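Putative 4-amino-4-deoxychorismate lyase (Thermus thermophilus, PDB 2ZGI) binds pyridoxal 5'-phosphate and probably acts as a lyase, perhaps on 4-amino-4-deoxychorismate, within the class-IV aminotransferase family. Local coordinates at residues Gly182-Arg185 against Glu186-Glu190; Leu166-Glu170 against Gly171-Leu175. One frame throughout, in Å; residues are numbered along the deposited sequence.

Contact 1 of 2, residues Gly182-Arg185 against Glu186-Glu190; sequences GITR and EKVAE. With PLP (pyridoxal-5'-phosphate), chain P.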
loop_
_atom_site.group_PDB
_atom_site.type_symbol
_atom_site.label_atom_id
_atom_site.label_comp_id
_atom_site.label_asym_id
_atom_site.label_seq_id
_atom_site.Cartn_x
_atom_site.Cartn_y
_atom_site.Cartn_z
ATOM N N GLY D 182 8.732 13.785 19.871
ATOM C CA GLY D 182 9.552 13.469 20.995
ATOM C C GLY D 182 10.060 14.733 21.667
ATOM O O GLY D 182 10.368 15.752 21.012
ATOM N N ILE D 183 10.147 14.645 22.987
ATOM C CA ILE D 183 10.678 15.706 23.812
ATOM C C ILE D 183 12.181 15.831 23.576
ATOM O O ILE D 183 12.688 16.946 23.442
ATOM C CB ILE D 183 10.315 15.446 25.307
ATOM C CG1 ILE D 183 8.826 15.743 25.516
ATOM C CG2 ILE D 183 11.194 16.272 26.272
ATOM C CD1 ILE D 183 8.180 15.003 26.682
ATOM N N THR D 184 12.893 14.699 23.520
ATOM C CA THR D 184 14.343 14.722 23.342
ATOM C C THR D 184 14.703 15.403 22.033
ATOM O O THR D 184 15.561 16.275 22.012
ATOM C CB THR D 184 14.992 13.319 23.434
ATOM O OG1 THR D 184 14.548 12.678 24.638
ATOM C CG2 THR D 184 16.488 13.433 23.481
ATOM N N ARG D 185 14.009 15.041 20.959
ATOM C CA ARG D 185 14.281 15.633 19.652
ATOM C C ARG D 185 14.203 17.171 19.679
ATOM O O ARG D 185 15.124 17.870 19.224
ATOM C CB ARG D 185 13.319 15.081 18.611
ATOM C CG ARG D 185 13.724 15.503 17.221
ATOM C CD ARG D 185 13.253 14.519 16.171
ATOM N NE ARG D 185 11.799 14.383 16.151
ATOM C CZ ARG D 185 11.155 13.636 15.269
ATOM N NH1 ARG D 185 11.843 12.975 14.331
ATOM N NH2 ARG D 185 9.823 13.568 15.312
ATOM N N GLU D 186 13.114 17.685 20.235
ATOM C CA GLU D 186 12.957 19.137 20.413
ATOM C C GLU D 186 14.108 19.784 21.200
ATOM O O GLU D 186 14.579 20.867 20.863
ATOM C CB GLU D 186 11.592 19.443 21.023
ATOM C CG GLU D 186 10.429 19.086 20.073
ATOM C CD GLU D 186 10.505 19.812 18.730
ATOM O OE1 GLU D 186 10.947 21.002 18.685
ATOM O OE2 GLU D 186 10.134 19.177 17.715
ATOM N N LYS D 187 14.565 19.103 22.239
ATOM C CA LYS D 187 15.707 19.561 23.001
ATOM C C LYS D 187 16.962 19.513 22.139
ATOM O O LYS D 187 17.766 20.439 22.182
ATOM C CB LYS D 187 15.898 18.731 24.279
ATOM C CG LYS D 187 14.717 18.754 25.263
ATOM C CD LYS D 187 14.134 20.144 25.496
ATOM C CE LYS D 187 13.306 20.148 26.773
ATOM N NZ LYS D 187 13.257 21.467 27.412
ATOM N N VAL D 188 17.124 18.448 21.354
ATOM C CA VAL D 188 18.295 18.341 20.483
ATOM C C VAL D 188 18.302 19.483 19.447
ATOM O O VAL D 188 19.342 20.122 19.230
ATOM C CB VAL D 188 18.454 16.949 19.841
ATOM C CG1 VAL D 188 19.538 16.975 18.778
ATOM C CG2 VAL D 188 18.815 15.900 20.906
ATOM N N ALA D 189 17.141 19.746 18.852
ATOM C CA ALA D 189 16.954 20.859 17.925
ATOM C C ALA D 189 17.413 22.176 18.568
ATOM O O ALA D 189 18.271 22.894 18.018
ATOM C CB ALA D 189 15.490 20.941 17.513
ATOM N N GLU D 190 16.863 22.445 19.749
ATOM C CA GLU D 190 17.170 23.634 20.541
ATOM C C GLU D 190 18.679 23.829 20.729
ATOM O O GLU D 190 19.210 24.892 20.430
ATOM C CB GLU D 190 16.463 23.546 21.891
ATOM C CG GLU D 190 16.264 24.879 22.572
ATOM C CD GLU D 190 16.066 24.761 24.073
ATOM O OE1 GLU D 190 16.317 23.672 24.647
ATOM O OE2 GLU D 190 15.680 25.783 24.684
HETATM N N1 PLP P . 9.167 7.392 19.110
HETATM C C2 PLP P . 8.218 6.658 19.726
HETATM C C2A PLP P . 7.326 5.775 18.903
HETATM C C3 PLP P . 8.085 6.707 21.118
HETATM O O3 PLP P . 7.112 5.947 21.697
HETATM C C4 PLP P . 8.922 7.556 21.851
HETATM C C4A PLP P . 8.821 7.713 23.354
HETATM C C5 PLP P . 9.871 8.327 21.182
HETATM C C6 PLP P . 9.959 8.214 19.795
HETATM C C5A PLP P . 10.838 9.239 21.905
HETATM O O4P PLP P . 10.236 10.347 22.576
HETATM P P PLP P . 10.930 11.133 23.787
HETATM O O1P PLP P . 12.173 11.792 23.243
HETATM O O2P PLP P . 11.304 10.151 24.875
HETATM O O3P PLP P . 9.803 12.042 24.149
#
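The phosphate oxygen O1P of PLP is gripped twice by T184: its hydroxyl OG1 lies 2.9 Å from O1P, and its backbone N donates to the same oxygen. The first torsion explains the double hold, since chi1 of -51° sets OG1 beside the backbone N, where hydroxyl and amide N-H meet one acceptor. One residue earlier, the N-H of I183 reaches PLP O3P at 2.9 Å in a fairly straight bond (161°). G182 holds the N-cap position, and its CA comes within 3.5 Å of O3P; a CB at this point would be crowded by the ester oxygen O4P. The example illustrates a well-known principle: the first turn of a helix offers amide hydrogens not used within the helix, and its positive dipole end probably helps to steady the charged phosphate. R44 and S218 also hydrogen-bond PLP.

Behind the phosphate the helix closes on itself. V188 N donates to T184 O at 2.8 Å, and A189 N to R185 O at 2.8 Å, whereas the first bond, from E186 N to G182 O, is long and weak at 3.4 Å. With CG anti to its carbonyl carbon (chi1 -60°), K187 lays CG 3.3 Å from I183 O; its amine goes on to a salt bridge with E40.

R185, E186 and A189 rest on strand 172-176, with E186 also salt-bridged to R201 of strand 198-202. I183 packs on helix 38-51, while K187 and V188 meet helix 233-239.

Contact 2 of 2, residues Leu166-Glu170 against Gly171-Leu175; sequences LLFRE and GTLYL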
loop_
_atom_site.group_PDB
_atom_site.type_symbol
_atom_site.label_atom_id
_atom_site.label_comp_id
_atom_site.label_asym_id
_atom_site.label_seq_id
_atom_site.Cartn_x
_atom_site.Cartn_y
_atom_site.Cartn_z
ATOM N N LEU D 166 16.490 11.621 13.382
ATOM C CA LEU D 166 16.948 12.908 12.852
ATOM C C LEU D 166 17.944 12.658 11.732
ATOM O O LEU D 166 18.658 11.657 11.741
ATOM C CB LEU D 166 17.660 13.729 13.930
ATOM C CG LEU D 166 16.917 14.266 15.158
ATOM C CD1 LEU D 166 16.904 13.266 16.304
ATOM C CD2 LEU D 166 17.649 15.499 15.625
ATOM N N LEU D 167 18.010 13.598 10.790
ATOM C CA LEU D 167 18.953 13.519 9.680
ATOM C C LEU D 167 19.867 14.744 9.675
ATOM O O LEU D 167 19.393 15.872 9.783
ATOM C CB LEU D 167 18.184 13.439 8.362
ATOM C CG LEU D 167 18.991 13.309 7.065
ATOM C CD1 LEU D 167 19.694 11.972 6.992
ATOM C CD2 LEU D 167 18.057 13.494 5.878
ATOM N N PHE D 168 21.173 14.519 9.549
ATOM C CA PHE D 168 22.123 15.620 9.463
ATOM C C PHE D 168 22.912 15.554 8.171
ATOM O O PHE D 168 23.580 14.559 7.888
ATOM C CB PHE D 168 23.086 15.644 10.655
ATOM C CG PHE D 168 24.043 16.812 10.633
ATOM C CD1 PHE D 168 23.630 18.067 11.052
ATOM C CD2 PHE D 168 25.345 16.657 10.166
ATOM C CE1 PHE D 168 24.511 19.158 11.020
ATOM C CE2 PHE D 168 26.224 17.731 10.135
ATOM C CZ PHE D 168 25.804 18.986 10.571
ATOM N N ARG D 169 22.828 16.633 7.395
ATOM C CA ARG D 169 23.575 16.760 6.140
ATOM C C ARG D 169 24.126 18.178 5.994
ATOM O O ARG D 169 23.458 19.156 6.336
ATOM C CB ARG D 169 22.702 16.368 4.940
ATOM C CG ARG D 169 23.383 16.515 3.572
ATOM C CD ARG D 169 22.450 16.247 2.362
ATOM N NE ARG D 169 21.161 16.949 2.408
ATOM C CZ ARG D 169 19.994 16.355 2.661
ATOM N NH1 ARG D 169 19.954 15.046 2.892
ATOM N NH2 ARG D 169 18.862 17.061 2.680
ATOM N N GLU D 170 25.359 18.266 5.493
ATOM C CA GLU D 170 26.046 19.538 5.260
ATOM C C GLU D 170 26.168 20.330 6.579
ATOM O O GLU D 170 27.144 20.159 7.331
ATOM C CB GLU D 170 25.372 20.361 4.137
ATOM C CG GLU D 170 24.856 19.550 2.903
ATOM C CD GLU D 170 25.962 18.972 1.996
ATOM O OE1 GLU D 170 26.805 19.752 1.493
ATOM O OE2 GLU D 170 25.965 17.740 1.757
ATOM N N GLY D 171 25.185 21.177 6.877
ATOM C CA GLY D 171 25.187 21.880 8.159
ATOM C C GLY D 171 23.806 22.073 8.749
ATOM O O GLY D 171 23.603 22.942 9.613
ATOM N N THR D 172 22.866 21.248 8.289
ATOM C CA THR D 172 21.479 21.345 8.725
ATOM C C THR D 172 20.966 20.036 9.342
ATOM O O THR D 172 21.233 18.936 8.839
ATOM C CB THR D 172 20.563 21.839 7.576
ATOM O OG1 THR D 172 19.206 21.430 7.798
ATOM C CG2 THR D 172 21.039 21.282 6.267
ATOM N N LEU D 173 20.255 20.176 10.453
ATOM C CA LEU D 173 19.625 19.054 11.138
ATOM C C LEU D 173 18.144 19.052 10.803
ATOM O O LEU D 173 17.432 20.026 11.062
ATOM C CB LEU D 173 19.823 19.183 12.650
ATOM C CG LEU D 173 19.310 18.079 13.579
ATOM C CD1 LEU D 173 20.219 16.862 13.580
ATOM C CD2 LEU D 173 19.167 18.656 14.980
ATOM N N TYR D 174 17.685 17.951 10.221
ATOM C CA TYR D 174 16.282 17.754 9.892
ATOM C C TYR D 174 15.577 16.877 10.913
ATOM O O TYR D 174 16.080 15.813 11.284
ATOM C CB TYR D 174 16.150 17.102 8.520
ATOM C CG TYR D 174 16.838 17.907 7.446
ATOM C CD1 TYR D 174 16.173 18.959 6.805
ATOM C CD2 TYR D 174 18.165 17.640 7.092
ATOM C CE1 TYR D 174 16.808 19.707 5.808
ATOM C CE2 TYR D 174 18.811 18.385 6.095
ATOM C CZ TYR D 174 18.125 19.417 5.464
ATOM O OH TYR D 174 18.760 20.155 4.483
ATOM N N LEU D 175 14.419 17.335 11.363
ATOM C CA LEU D 175 13.544 16.504 12.184
ATOM C C LEU D 175 12.481 15.892 11.286
ATOM O O LEU D 175 11.764 16.598 10.544
ATOM C CB LEU D 175 12.904 17.307 13.324
ATOM C CG LEU D 175 13.761 18.320 14.105
ATOM C CD1 LEU D 175 13.035 18.702 15.397
ATOM C CD2 LEU D 175 15.195 17.836 14.405
#
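R169 and T172 form the last hydrogen-bonded pair of an antiparallel beta hairpin, strands 164-169 and 172-176 joined by the two-residue turn E170-G171. T172 N donates to R169 O at 2.9 Å in a nearly straight bond. Farther down, L167 and Y174 exchange a second pair, of which Y174 N to L167 O is the shorter at 2.7 Å.

The hairpin is a worked example of a sheet with two unlike faces. On the face of L166, F168, L173 and L175 the packing is close. The side chains of L166 and L173 cross obliquely, CD2 of L166 3.6 Å from L173 CD1; L166 and L175 run side by side, their CD2 atoms equally close. With CG anti to the backbone N (chi1 -177°), F168 sends its ring along the partner strand towards the turn, where CD1 is 3.4 Å from T172 O and CZ is 3.8 Å from G171 CA. Replacing F168 by alanine is likely to open a gap beside G171 and T172 O and leave L197 and L232 without the ring's cover.

The other face, though L167 and T172 are buried there, is looser around R169 and Y174, and at the turn E170 is exposed. R169 is extended as far as a bend at chi3 (49°), which carries its guanidinium across Y174; there ring atom CE2 lies over one guanidinium face, 3.7 Å from NH2, with the two planes 34° apart. NH1 of R169 makes a weak hydrogen bond to R210 O, while F204 meets the tyrosine ring. Nearer the backbone, the edge of that ring is turned to L167, with CD2 of Y174 3.4 Å from L167 O.

Contact 2 comes first along the chain, and its second strand, 172-176, is followed after a short loop by helix 183-194, the seat of contact 1. Together with strand 198-202, which runs parallel beside 172-176 in the same mixed sheet, they make up a beta-alpha-beta unit. The two centres are 13 Å apart, yet the elements touch: L175 CD1 packs 3.7 Å from R185 CG, and L166, L173 and L175 of the hairpin all lie against the helix, L166 meeting R185 as well. Contact 1 holds the cofactor phosphate; contact 2 lies farther from the centre of the chain, in the sheet on which that phosphate-binding helix rests.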